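Local coordinates for putative ArsC family related protein (Bacteroides fragilis, PDB 3GKX), which is of unknown function but belongs to the thioredoxin-like ArsC family, whose founding members reduce arsenate to arsenite, at residues B[65-70]-B[93-98]; B[58-63]-B[107-112]; B[44-49]-B[88-93]; B[32-35]-B[40-43]; B[6-11]-B[18-23]. All blocks are in the same frame, centred on the assembly; numbering follows the deposited sequence. Where two conformers were deposited one is given.

Contact 1: residues B[65-70]-B[93-98]; sequences GVVYKE and GKLVKR
V67 divides its two methyl branches between neighbouring residues: CG1 meets L95 and CG2 meets K94, and in both pairs the side chains cross at about a right angle. Within these two pairs the nearest atoms are V67 CG1 to L95 CG, 3.9 Å, and V67 CG2 to K94 CD, 4.0 Å. Rotation about the first bond of V67 (chi1 174°) makes this split, placing CG1 trans to its own backbone N and turning CG2 to the side of that N. K94 is touched along its flank. Its extended chain passes the methyl with CB and CD while the ammonium end runs on away from helix 66-70, so the lysine contributes hydrocarbon here. L95 leaves its backbone alongside the helix rather than at it, yet its CD2 branch reaches the helix backbone and lies 3.8 Å from Y68 N. Y68 adds CB, 4.4 Å from L95 CD2; its ring stands oblique to that methyl and packs further on L73 and L77. The backbones come nearest at these same two residues, with Y68 CA 6.1 Å from L95 CA. Nearby, N62 ND2 donates a hydrogen bond to K94 O. This apolar packing of helix 66-70 on a 3-10 turn lies in the helical region between helix 43-53 and strand 100-102, consistent with the helical elaboration of the thioredoxin fold in ArsC proteins.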
# COMPACT_ATOMS: atom_id res chain seq x y z
N GLY B 65 5.63 9.97 -16.91
CA GLY B 65 6.98 10.39 -17.30
C GLY B 65 7.43 9.87 -18.66
O GLY B 65 6.95 8.85 -19.14
N VAL B 66 8.39 10.57 -19.27
CA VAL B 66 9.02 10.11 -20.50
C VAL B 66 10.10 9.05 -20.16
O VAL B 66 10.34 8.13 -20.94
CB VAL B 66 9.65 11.28 -21.34
CG1 VAL B 66 9.88 10.86 -22.79
CG2 VAL B 66 8.77 12.53 -21.30
N VAL B 67 10.73 9.19 -18.98
CA VAL B 67 11.84 8.31 -18.59
C VAL B 67 11.29 6.92 -18.28
O VAL B 67 11.86 5.90 -18.69
CB VAL B 67 12.67 8.89 -17.40
CG1 VAL B 67 13.72 7.86 -16.92
CG2 VAL B 67 13.35 10.25 -17.81
N TYR B 68 10.17 6.89 -17.56
CA TYR B 68 9.36 5.70 -17.43
C TYR B 68 9.07 4.99 -18.78
O TYR B 68 9.21 3.77 -18.89
CB TYR B 68 8.04 6.07 -16.79
CG TYR B 68 7.28 4.90 -16.26
CD1 TYR B 68 7.47 4.46 -14.96
CD2 TYR B 68 6.36 4.24 -17.06
CE1 TYR B 68 6.75 3.39 -14.47
CE2 TYR B 68 5.65 3.17 -16.59
CZ TYR B 68 5.85 2.75 -15.30
OH TYR B 68 5.12 1.68 -14.84
N LYS B 69 8.63 5.79 -19.76
CA LYS B 69 8.19 5.32 -21.07
C LYS B 69 9.32 4.59 -21.80
O LYS B 69 9.18 3.42 -22.17
CB LYS B 69 7.71 6.53 -21.89
CG LYS B 69 6.79 6.26 -23.07
CD LYS B 69 6.97 7.38 -24.10
CE LYS B 69 5.67 7.78 -24.76
NZ LYS B 69 5.57 7.18 -26.13
N GLU B 70 10.46 5.26 -21.94
CA GLU B 70 11.58 4.75 -22.73
C GLU B 70 12.43 3.67 -22.03
O GLU B 70 13.29 3.07 -22.67
CB GLU B 70 12.43 5.91 -23.25
CG GLU B 70 11.85 6.55 -24.51
CD GLU B 70 11.82 8.05 -24.42
OE1 GLU B 70 12.06 8.58 -23.31
OE2 GLU B 70 11.55 8.71 -25.45
N GLY B 93 15.11 11.15 -10.29
CA GLY B 93 13.91 11.79 -9.69
C GLY B 93 12.73 11.93 -10.64
O GLY B 93 11.58 12.01 -10.19
N LYS B 94 13.00 11.93 -11.95
CA LYS B 94 11.95 11.95 -12.96
C LYS B 94 11.10 10.68 -12.90
O LYS B 94 9.91 10.70 -13.24
CB LYS B 94 12.56 12.13 -14.35
CG LYS B 94 13.29 13.47 -14.50
CD LYS B 94 14.03 13.60 -15.83
CE LYS B 94 14.95 14.82 -15.78
NZ LYS B 94 15.17 15.48 -17.11
N LEU B 95 11.71 9.59 -12.43
CA LEU B 95 11.03 8.33 -12.21
C LEU B 95 10.07 8.31 -10.98
O LEU B 95 9.22 7.43 -10.89
CB LEU B 95 12.06 7.21 -12.11
CG LEU B 95 12.60 6.60 -13.41
CD1 LEU B 95 13.71 5.65 -13.07
CD2 LEU B 95 11.53 5.88 -14.19
N VAL B 96 10.19 9.27 -10.06
CA VAL B 96 9.36 9.26 -8.82
C VAL B 96 8.02 9.99 -9.01
O VAL B 96 7.99 11.11 -9.51
CB VAL B 96 10.11 9.88 -7.61
CG1 VAL B 96 9.37 9.61 -6.35
CG2 VAL B 96 11.54 9.31 -7.51
N LYS B 97 6.91 9.36 -8.62
CA LYS B 97 5.62 10.05 -8.56
C LYS B 97 5.74 11.39 -7.81
O LYS B 97 6.46 11.50 -6.81
CB LYS B 97 4.60 9.15 -7.86
CG LYS B 97 3.18 9.68 -7.88
CD LYS B 97 2.48 9.30 -9.18
CE LYS B 97 0.99 9.55 -9.08
NZ LYS B 97 0.61 10.96 -9.38
N ARG B 98 5.00 12.39 -8.28
CA ARG B 98 4.98 13.71 -7.66
C ARG B 98 3.59 14.34 -7.75
O ARG B 98 2.84 14.04 -8.67
CB ARG B 98 6.01 14.63 -8.32
CG ARG B 98 5.62 15.03 -9.71
CD ARG B 98 6.79 15.09 -10.61
NE ARG B 98 6.36 15.50 -11.95
CZ ARG B 98 7.03 15.25 -13.06
NH1 ARG B 98 8.18 14.59 -13.01
NH2 ARG B 98 6.56 15.67 -14.22

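Contact 2: residues B[58-63]-B[107-112]; sequences KKFFNT and VLVGFK
One face of the F60 ring receives the CG2 methyl of V109, which sits 3.9 Å from the ring centroid and 28° off the ring normal, the geometry of a CH-pi contact. The methyl is displaced toward the outer end of the ring: its nearest atom is F60 CZ at 3.5 Å, and CE1 and CE2 of the same ring follow slightly farther off. V107 CG1 comes to the same end obliquely, 4.4 Å from F60 CZ. The second ring, F61, turns away from strand 107-109; in its plane, at the edge, lies K58 O. The F60 side chain starts out alongside the strand; with CG beside the backbone N (chi1 -82°), the ring swings its CZ end over to it. V109 meets it crosswise with one branch and turns the other to the backbone of K59: with chi1 -177°, its CG1 lies trans to the backbone N and touches K59 O at 3.5 Å, while CG2 is left to cover the phenyl face. V107 and V109 both point toward residues 58-63, whereas L108 between them points away, the alternation expected of a strand. F60 also packs on I50 and S53 of helix 43-53 and on L89, while K58 NZ forms a salt bridge with E82 of the second subunit. Between the two segments, then, cohesion comes from dispersion and the weak CH-pi term; the polar bonds of residues 58-63 run elsewhere, including backbone bonds from F60 to K97 and from N62 to L95.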
# COMPACT_ATOMS: atom_id res chain seq x y z
N LYS B 58 5.18 0.19 -6.70
CA LYS B 58 4.86 0.70 -8.05
C LYS B 58 4.11 2.04 -8.06
O LYS B 58 4.26 2.80 -9.01
CB LYS B 58 4.18 -0.36 -8.93
CG LYS B 58 2.98 -1.00 -8.32
CD LYS B 58 2.48 -2.08 -9.23
CE LYS B 58 1.21 -2.71 -8.69
NZ LYS B 58 1.34 -3.09 -7.29
N LYS B 59 3.36 2.34 -6.99
CA LYS B 59 2.61 3.60 -6.88
C LYS B 59 3.52 4.82 -6.73
O LYS B 59 3.06 5.96 -6.80
CB LYS B 59 1.61 3.59 -5.72
CG LYS B 59 0.43 2.59 -5.82
CD LYS B 59 -0.33 2.78 -7.09
CE LYS B 59 -1.82 2.83 -6.86
NZ LYS B 59 -2.47 3.36 -8.12
N PHE B 60 4.79 4.58 -6.50
CA PHE B 60 5.77 5.67 -6.40
C PHE B 60 6.40 5.97 -7.74
O PHE B 60 7.35 6.75 -7.81
CB PHE B 60 6.85 5.33 -5.39
CG PHE B 60 6.45 5.62 -3.97
CD1 PHE B 60 7.04 6.68 -3.26
CD2 PHE B 60 5.46 4.84 -3.34
CE1 PHE B 60 6.65 6.95 -1.92
CE2 PHE B 60 5.08 5.11 -2.04
CZ PHE B 60 5.68 6.17 -1.33
N PHE B 61 5.89 5.35 -8.80
CA PHE B 61 6.37 5.64 -10.13
C PHE B 61 5.55 6.72 -10.84
O PHE B 61 4.33 6.73 -10.80
CB PHE B 61 6.56 4.36 -10.98
CG PHE B 61 7.84 3.61 -10.65
CD1 PHE B 61 9.01 3.84 -11.36
CD2 PHE B 61 7.88 2.70 -9.58
CE1 PHE B 61 10.19 3.15 -11.04
CE2 PHE B 61 9.05 2.01 -9.24
CZ PHE B 61 10.21 2.24 -9.97
N ASN B 62 6.27 7.64 -11.44
CA ASN B 62 5.72 8.66 -12.36
C ASN B 62 5.35 8.04 -13.74
O ASN B 62 6.13 8.08 -14.68
CB ASN B 62 6.75 9.79 -12.46
CG ASN B 62 6.37 10.86 -13.47
OD1 ASN B 62 5.20 11.19 -13.65
ND2 ASN B 62 7.39 11.42 -14.12
N THR B 63 4.15 7.46 -13.84
CA THR B 63 3.70 6.76 -15.07
C THR B 63 3.24 7.72 -16.18
O THR B 63 2.71 7.31 -17.21
CB THR B 63 2.60 5.72 -14.75
OG1 THR B 63 1.78 6.21 -13.68
CG2 THR B 63 3.21 4.40 -14.27
N VAL B 107 2.99 9.48 4.68
CA VAL B 107 3.49 9.97 3.43
C VAL B 107 2.37 9.92 2.42
O VAL B 107 1.76 8.86 2.22
CB VAL B 107 4.71 9.13 2.92
CG1 VAL B 107 5.08 9.49 1.42
CG2 VAL B 107 5.93 9.26 3.89
N LEU B 108 2.12 11.04 1.74
CA LEU B 108 1.13 11.09 0.67
C LEU B 108 1.79 11.12 -0.72
O LEU B 108 2.81 11.79 -0.95
CB LEU B 108 0.21 12.30 0.83
CG LEU B 108 -0.28 12.61 2.25
CD1 LEU B 108 -0.82 14.00 2.34
CD2 LEU B 108 -1.33 11.56 2.72
N VAL B 109 1.19 10.39 -1.65
CA VAL B 109 1.76 10.26 -2.96
C VAL B 109 0.80 10.79 -4.01
O VAL B 109 -0.35 10.36 -4.09
CB VAL B 109 2.08 8.77 -3.23
CG1 VAL B 109 2.75 8.62 -4.60
CG2 VAL B 109 2.92 8.19 -2.08
N GLY B 110 1.24 11.74 -4.82
CA GLY B 110 0.34 12.44 -5.74
C GLY B 110 -0.62 13.34 -4.97
O GLY B 110 -0.56 13.41 -3.74
N PHE B 111 -1.51 14.01 -5.70
CA PHE B 111 -2.41 14.97 -5.08
C PHE B 111 -3.86 14.50 -5.00
O PHE B 111 -4.60 14.57 -5.97
CB PHE B 111 -2.35 16.33 -5.76
CG PHE B 111 -3.24 17.33 -5.12
CD1 PHE B 111 -3.18 17.54 -3.74
CD2 PHE B 111 -4.18 18.03 -5.86
CE1 PHE B 111 -4.04 18.44 -3.12
CE2 PHE B 111 -5.03 18.94 -5.26
CZ PHE B 111 -4.96 19.14 -3.89
N LYS B 112 -4.25 14.02 -3.82
CA LYS B 112 -5.62 13.55 -3.59
C LYS B 112 -6.19 14.32 -2.39
O LYS B 112 -5.96 13.93 -1.23
CB LYS B 112 -5.67 12.02 -3.36
CG LYS B 112 -4.81 11.15 -4.30
CD LYS B 112 -5.19 11.29 -5.80
CE LYS B 112 -6.63 10.84 -6.10
NZ LYS B 112 -7.09 11.17 -7.50

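Contact 3: residues B[44-49]-B[88-93]; sequences EELKAW and LLATNG
L46 carries this contact, with 64 Å² of its surface buried against residues 88-93, compared with 29 Å² for L89 and 15 Å² for A90. A single methyl does the touching: L46 CD1 lies 3.6 Å from L89 CB and 3.9 Å from A90 N, so it rests on the start of a side chain and on the backbone beside it. The two leucine chains cross at about a right angle, and L89 offers the base of its side chain to this methyl. A90 follows with its own methyl, CB, at 4.3 Å from L46 CD1. All three CB atoms point into the interface. In L46, CG lies beside the backbone N, opposite the carbonyl carbon (chi1 -75°), which directs CD1 at L89 and A90. A type I turn runs from L89 to N92, and T91 N bonds to L88 O at 2.8 Å. L46 also packs on I86 and P41, while on helix 43-53 W49 packs against strand 7-10. Helix 43-53 thus lies between the sheet and the helical part of the chain, and its packing against residues 88-93 fits an ArsC-type extension of the thioredoxin fold.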
# COMPACT_ATOMS: atom_id res chain seq x y z
N GLU B 44 17.68 5.28 1.14
CA GLU B 44 17.41 5.28 2.59
C GLU B 44 16.08 6.03 2.87
O GLU B 44 15.30 5.62 3.73
CB GLU B 44 18.57 5.91 3.36
CG GLU B 44 19.93 5.16 3.23
CD GLU B 44 20.85 5.72 2.14
OE1 GLU B 44 20.39 6.00 1.01
OE2 GLU B 44 22.07 5.86 2.39
N GLU B 45 15.81 7.08 2.11
CA GLU B 45 14.55 7.77 2.23
C GLU B 45 13.37 6.92 1.74
O GLU B 45 12.40 6.70 2.47
CB GLU B 45 14.60 9.09 1.48
CG GLU B 45 15.32 10.15 2.29
CD GLU B 45 15.74 11.32 1.45
OE1 GLU B 45 15.77 11.23 0.21
OE2 GLU B 45 16.05 12.34 2.06
N LEU B 46 13.49 6.44 0.51
CA LEU B 46 12.44 5.65 -0.08
C LEU B 46 12.07 4.49 0.81
O LEU B 46 10.88 4.11 0.92
CB LEU B 46 12.89 5.20 -1.46
CG LEU B 46 12.81 6.40 -2.41
CD1 LEU B 46 13.49 6.14 -3.77
CD2 LEU B 46 11.38 6.79 -2.60
N LYS B 47 13.09 3.91 1.46
CA LYS B 47 12.87 2.76 2.31
C LYS B 47 12.11 3.11 3.59
O LYS B 47 11.51 2.26 4.19
CB LYS B 47 14.19 2.05 2.64
CG LYS B 47 14.58 0.96 1.63
CD LYS B 47 15.80 0.15 2.12
CE LYS B 47 16.14 -1.01 1.15
NZ LYS B 47 17.59 -1.40 1.10
N ALA B 48 12.16 4.37 4.01
CA ALA B 48 11.31 4.85 5.12
C ALA B 48 9.96 5.38 4.61
O ALA B 48 8.91 5.16 5.23
CB ALA B 48 12.04 5.93 5.93
N TRP B 49 9.98 6.08 3.48
CA TRP B 49 8.74 6.72 2.99
C TRP B 49 7.70 5.75 2.47
O TRP B 49 6.52 5.98 2.66
CB TRP B 49 9.00 7.79 1.95
CG TRP B 49 9.86 8.88 2.48
CD1 TRP B 49 10.12 9.15 3.78
CD2 TRP B 49 10.57 9.88 1.71
NE1 TRP B 49 10.97 10.23 3.88
CE2 TRP B 49 11.25 10.70 2.62
CE3 TRP B 49 10.71 10.14 0.34
CZ2 TRP B 49 12.07 11.75 2.22
CZ3 TRP B 49 11.52 11.19 -0.05
CH2 TRP B 49 12.19 11.98 0.88
N LEU B 88 16.19 1.37 -8.25
CA LEU B 88 15.95 2.12 -9.49
C LEU B 88 15.42 3.51 -9.23
O LEU B 88 15.95 4.50 -9.75
CB LEU B 88 14.91 1.39 -10.36
CG LEU B 88 14.52 2.07 -11.67
CD1 LEU B 88 15.68 2.11 -12.70
CD2 LEU B 88 13.30 1.39 -12.29
N LEU B 89 14.34 3.58 -8.43
CA LEU B 89 13.77 4.84 -8.04
C LEU B 89 14.82 5.84 -7.58
O LEU B 89 14.75 6.98 -7.94
CB LEU B 89 12.74 4.65 -6.93
CG LEU B 89 11.31 4.42 -7.39
CD1 LEU B 89 10.44 4.22 -6.16
CD2 LEU B 89 10.82 5.56 -8.22
N ALA B 90 15.80 5.39 -6.79
CA ALA B 90 16.80 6.30 -6.24
C ALA B 90 17.80 6.80 -7.29
O ALA B 90 18.57 7.72 -7.00
CB ALA B 90 17.52 5.65 -5.06
N THR B 91 17.79 6.22 -8.50
CA THR B 91 18.72 6.65 -9.57
C THR B 91 18.28 7.91 -10.36
O THR B 91 19.11 8.59 -10.94
CB THR B 91 19.04 5.51 -10.56
OG1 THR B 91 17.83 4.99 -11.12
CG2 THR B 91 19.79 4.36 -9.85
N ASN B 92 16.97 8.21 -10.38
CA ASN B 92 16.45 9.33 -11.19
C ASN B 92 15.12 9.87 -10.68
O ASN B 92 14.12 9.16 -10.66
CB ASN B 92 16.35 8.92 -12.67
CG ASN B 92 15.96 10.07 -13.59
OD1 ASN B 92 15.64 11.18 -13.13
ND2 ASN B 92 15.93 9.80 -14.89
N GLY B 93 15.11 11.15 -10.29
CA GLY B 93 13.91 11.79 -9.69
C GLY B 93 12.73 11.93 -10.64
O GLY B 93 11.58 12.01 -10.19

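Contact 4: residues B[32-35]-B[40-43]; sequences TNRL and NPTV
R34 reaches N40 through one terminal nitrogen: R34 NH1 lies 3.3 Å from N40 O, at the guanidinium edge and near its plane. The bond is weak, being both long and bent, with an N-H...O angle of 127°. Beside it NH1 packs obliquely against P41 CA at 3.8 Å, and this corner is the close part of the contact. R34 gets there by full extension: chi1 of 173° turns CG away from the backbone N, and the chain stays straight to NE. The guanidinium is held more firmly from outside the two segments, NE donating to D39 O and NH2 forming a salt bridge with E45, so three nearby acceptors would fix its rotation. The other side is looser. The L35 side chain leads off toward solvent, N40 CB points away, and the backbones there stop short of bonding, with L35 O 4.4 Å from N40 N. Farther along, T42 stands at the N-cap of helix 43-53; its side chain caps a backbone N, while E45 OE1 accepts from T42 N, consistent with a capping box. An edge-strand arginine thus clasps the loop joining strand 32-35 to helix 43-53, the strand-to-helix connection of a thioredoxin-like fold.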
# COMPACT_ATOMS: atom_id res chain seq x y z
N THR B 32 8.12 22.58 3.98
CA THR B 32 9.44 22.83 3.46
C THR B 32 9.42 22.32 2.03
O THR B 32 9.09 21.14 1.80
CB THR B 32 10.46 22.05 4.26
OG1 THR B 32 10.34 22.39 5.66
CG2 THR B 32 11.88 22.34 3.76
N ASN B 33 9.73 23.20 1.07
CA ASN B 33 9.80 22.85 -0.36
C ASN B 33 11.02 21.97 -0.62
O ASN B 33 11.99 21.97 0.16
CB ASN B 33 9.81 24.12 -1.24
CG ASN B 33 9.33 23.86 -2.69
OD1 ASN B 33 8.17 23.50 -2.93
ND2 ASN B 33 10.22 24.09 -3.66
N ARG B 34 10.91 21.15 -1.68
CA ARG B 34 12.01 20.31 -2.18
C ARG B 34 11.65 19.86 -3.60
O ARG B 34 10.53 19.37 -3.87
CB ARG B 34 12.31 19.13 -1.25
CG ARG B 34 13.33 18.11 -1.78
CD ARG B 34 13.72 17.06 -0.72
NE ARG B 34 14.41 15.91 -1.32
CZ ARG B 34 14.89 14.86 -0.64
NH1 ARG B 34 15.50 13.90 -1.31
NH2 ARG B 34 14.78 14.78 0.69
N LEU B 35 12.61 20.04 -4.50
CA LEU B 35 12.49 19.73 -5.91
C LEU B 35 12.87 18.27 -6.09
O LEU B 35 14.05 17.90 -5.96
CB LEU B 35 13.42 20.63 -6.74
CG LEU B 35 13.43 22.15 -6.50
CD1 LEU B 35 14.82 22.77 -6.83
CD2 LEU B 35 12.28 22.89 -7.23
N ASN B 40 16.75 14.38 -5.66
CA ASN B 40 15.91 13.20 -5.82
C ASN B 40 15.96 12.32 -4.58
O ASN B 40 16.94 12.38 -3.84
CB ASN B 40 16.24 12.46 -7.13
CG ASN B 40 17.72 12.21 -7.34
OD1 ASN B 40 18.55 13.13 -7.52
ND2 ASN B 40 18.07 10.93 -7.38
N PRO B 41 14.86 11.58 -4.28
CA PRO B 41 14.87 10.66 -3.15
C PRO B 41 16.01 9.64 -3.25
O PRO B 41 16.33 9.15 -4.36
CB PRO B 41 13.50 9.93 -3.23
CG PRO B 41 12.62 10.78 -4.12
CD PRO B 41 13.49 11.91 -4.72
N THR B 42 16.61 9.33 -2.09
CA THR B 42 17.66 8.29 -1.99
C THR B 42 17.05 6.98 -1.52
O THR B 42 15.94 6.96 -0.94
CB THR B 42 18.63 8.64 -0.90
OG1 THR B 42 17.89 8.65 0.33
CG2 THR B 42 19.25 10.01 -1.13
N VAL B 43 17.79 5.89 -1.69
CA VAL B 43 17.32 4.59 -1.20
C VAL B 43 16.88 4.64 0.28
O VAL B 43 15.85 4.07 0.64
CB VAL B 43 18.37 3.45 -1.42
CG1 VAL B 43 17.95 2.16 -0.68
CG2 VAL B 43 18.57 3.17 -2.91

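Contact 5: residues B[6-11]-B[18-23]; sequences TLFLQY and QKAKKW
Both key side chains leave the backbone in the same way: F8 at chi1 -178° and K21 at chi1 164° each hold CG trans to their own N. For F8, which points at the helix from strand 7-10, this sends the ring straight across the gap; for K21 the helix backbone sets CB before the ring, and chi1 only governs where CG and the rest of the chain go. K21 CB sits 3.8 Å from F8 CZ and the same distance from F8 CE1, while the backbone is close behind, with K21 N 3.9 Å from F8 CZ. Next to it, at the CE2 corner of the ring, A20 CB lies 4.1 Å from F8 CE2. Both CB atoms approach obliquely. The side chains of F8 and K21 cross at about a right angle, and it is the CB of the lysine that meets the phenyl group; beyond it the chain bends at its second and fourth torsions. The backbones stay well apart, F8 CA to K21 CA being 8.3 Å, a gap that the ring spans. Around it, F8 also meets Y31 with ring planes nearly perpendicular and packs on V101 and L24; A20 is touched by F111, and Q10 by C17. F8 lies near, without touching, C14 and C17, whose spacing at the helix start resembles a thioredoxin-type CxxC pattern of unconfirmed role. Chemically, this is dispersion between an aromatic end and aliphatic carbon, which seats helix 15-26 on the first strand of a beta-alpha-beta unit without polar bonding between the two segments.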
# COMPACT_ATOMS: atom_id res chain seq x y z
N THR B 6 6.67 19.10 7.65
CA THR B 6 6.01 18.65 6.45
C THR B 6 6.87 18.87 5.24
O THR B 6 7.15 20.01 4.87
CB THR B 6 4.67 19.38 6.26
OG1 THR B 6 3.91 19.33 7.47
CG2 THR B 6 3.89 18.77 5.14
N LEU B 7 7.28 17.79 4.58
CA LEU B 7 8.18 17.93 3.45
C LEU B 7 7.39 17.71 2.17
O LEU B 7 6.74 16.68 2.00
CB LEU B 7 9.38 16.98 3.60
CG LEU B 7 10.47 16.98 2.52
CD1 LEU B 7 11.38 18.27 2.62
CD2 LEU B 7 11.30 15.73 2.64
N PHE B 8 7.39 18.74 1.32
CA PHE B 8 6.72 18.79 0.01
C PHE B 8 7.70 18.63 -1.17
O PHE B 8 8.47 19.55 -1.50
CB PHE B 8 6.08 20.16 -0.12
CG PHE B 8 5.31 20.36 -1.39
CD1 PHE B 8 5.53 21.49 -2.18
CD2 PHE B 8 4.34 19.45 -1.78
CE1 PHE B 8 4.78 21.72 -3.35
CE2 PHE B 8 3.59 19.65 -2.97
CZ PHE B 8 3.81 20.79 -3.76
N LEU B 9 7.67 17.46 -1.80
CA LEU B 9 8.54 17.19 -2.91
C LEU B 9 7.77 17.28 -4.23
O LEU B 9 6.76 16.58 -4.46
CB LEU B 9 9.18 15.82 -2.75
CG LEU B 9 10.19 15.58 -1.63
CD1 LEU B 9 9.48 14.97 -0.38
CD2 LEU B 9 11.31 14.66 -2.15
N GLN B 10 8.26 18.15 -5.11
CA GLN B 10 7.51 18.47 -6.33
C GLN B 10 8.41 18.79 -7.51
O GLN B 10 9.60 19.03 -7.34
CB GLN B 10 6.55 19.65 -6.06
CG GLN B 10 7.28 20.95 -5.71
CD GLN B 10 6.67 22.14 -6.41
OE1 GLN B 10 5.76 22.01 -7.24
NE2 GLN B 10 7.19 23.33 -6.09
N TYR B 11 7.81 18.79 -8.70
CA TYR B 11 8.40 19.30 -9.93
C TYR B 11 7.54 20.47 -10.41
O TYR B 11 6.39 20.26 -10.82
CB TYR B 11 8.51 18.19 -11.00
CG TYR B 11 9.13 18.65 -12.30
CD1 TYR B 11 10.50 18.89 -12.40
CD2 TYR B 11 8.34 18.86 -13.44
CE1 TYR B 11 11.08 19.32 -13.61
CE2 TYR B 11 8.91 19.30 -14.66
CZ TYR B 11 10.28 19.52 -14.73
OH TYR B 11 10.85 19.94 -15.90
N GLN B 18 1.41 22.05 -8.91
CA GLN B 18 0.87 23.39 -8.75
C GLN B 18 -0.44 23.37 -7.96
O GLN B 18 -0.61 24.14 -7.01
CB GLN B 18 0.66 24.00 -10.12
CG GLN B 18 1.85 23.77 -11.04
CD GLN B 18 1.62 24.21 -12.46
OE1 GLN B 18 0.61 23.87 -13.09
NE2 GLN B 18 2.57 24.97 -13.00
N LYS B 19 -1.35 22.48 -8.37
CA LYS B 19 -2.63 22.28 -7.68
C LYS B 19 -2.40 21.96 -6.18
O LYS B 19 -2.99 22.61 -5.32
CB LYS B 19 -3.45 21.17 -8.38
CG LYS B 19 -4.16 21.61 -9.68
CD LYS B 19 -4.53 20.40 -10.55
CE LYS B 19 -5.81 20.62 -11.32
NZ LYS B 19 -7.05 20.18 -10.60
N ALA B 20 -1.53 21.00 -5.89
CA ALA B 20 -1.25 20.56 -4.51
C ALA B 20 -0.70 21.69 -3.68
O ALA B 20 -1.12 21.88 -2.52
CB ALA B 20 -0.24 19.41 -4.51
N LYS B 21 0.25 22.41 -4.27
CA LYS B 21 0.90 23.51 -3.63
C LYS B 21 -0.18 24.58 -3.34
O LYS B 21 -0.27 25.06 -2.21
CB LYS B 21 2.01 24.04 -4.53
CG LYS B 21 2.54 25.43 -4.15
CD LYS B 21 2.90 26.21 -5.41
CE LYS B 21 3.50 27.59 -5.10
NZ LYS B 21 4.96 27.45 -4.83
N LYS B 22 -1.00 24.92 -4.35
CA LYS B 22 -2.15 25.81 -4.12
C LYS B 22 -3.00 25.37 -2.91
O LYS B 22 -3.28 26.18 -2.03
CB LYS B 22 -3.02 26.00 -5.38
CG LYS B 22 -2.47 26.95 -6.43
CD LYS B 22 -3.38 26.97 -7.65
CE LYS B 22 -2.60 27.11 -8.94
NZ LYS B 22 -3.16 26.25 -10.05
N TRP B 23 -3.35 24.08 -2.85
CA TRP B 23 -4.06 23.50 -1.71
C TRP B 23 -3.33 23.65 -0.36
O TRP B 23 -3.96 24.03 0.64
CB TRP B 23 -4.42 22.04 -1.98
CG TRP B 23 -5.33 21.42 -0.94
CD1 TRP B 23 -6.68 21.30 -1.02
CD2 TRP B 23 -4.95 20.87 0.33
NE1 TRP B 23 -7.17 20.70 0.12
CE2 TRP B 23 -6.13 20.43 0.96
CE3 TRP B 23 -3.73 20.74 1.00
CZ2 TRP B 23 -6.12 19.83 2.23
CZ3 TRP B 23 -3.72 20.15 2.27
CH2 TRP B 23 -4.90 19.70 2.87

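From the N terminus, contact 5 closes first, a short loop seating helix 15-26 on strand 7-10. Contact 4 follows in series, closing the turn after strand 32-35, which pairs in parallel with strand 7-10. The remaining loops are longer and interlock. Contact 3 opens on helix 43-53 and closes at residues 88-93, crossing both contact 2 and contact 1. Contact 1 falls entirely within the span of contact 2, which runs from residues 58-63 to edge strand 107-109. Contacts 3 and 4 meet where A90 CB packs on V43 N, 3.4 Å away, and F111 packs from contact 2 onto contact 5. Together they tie the helical region to the sheet.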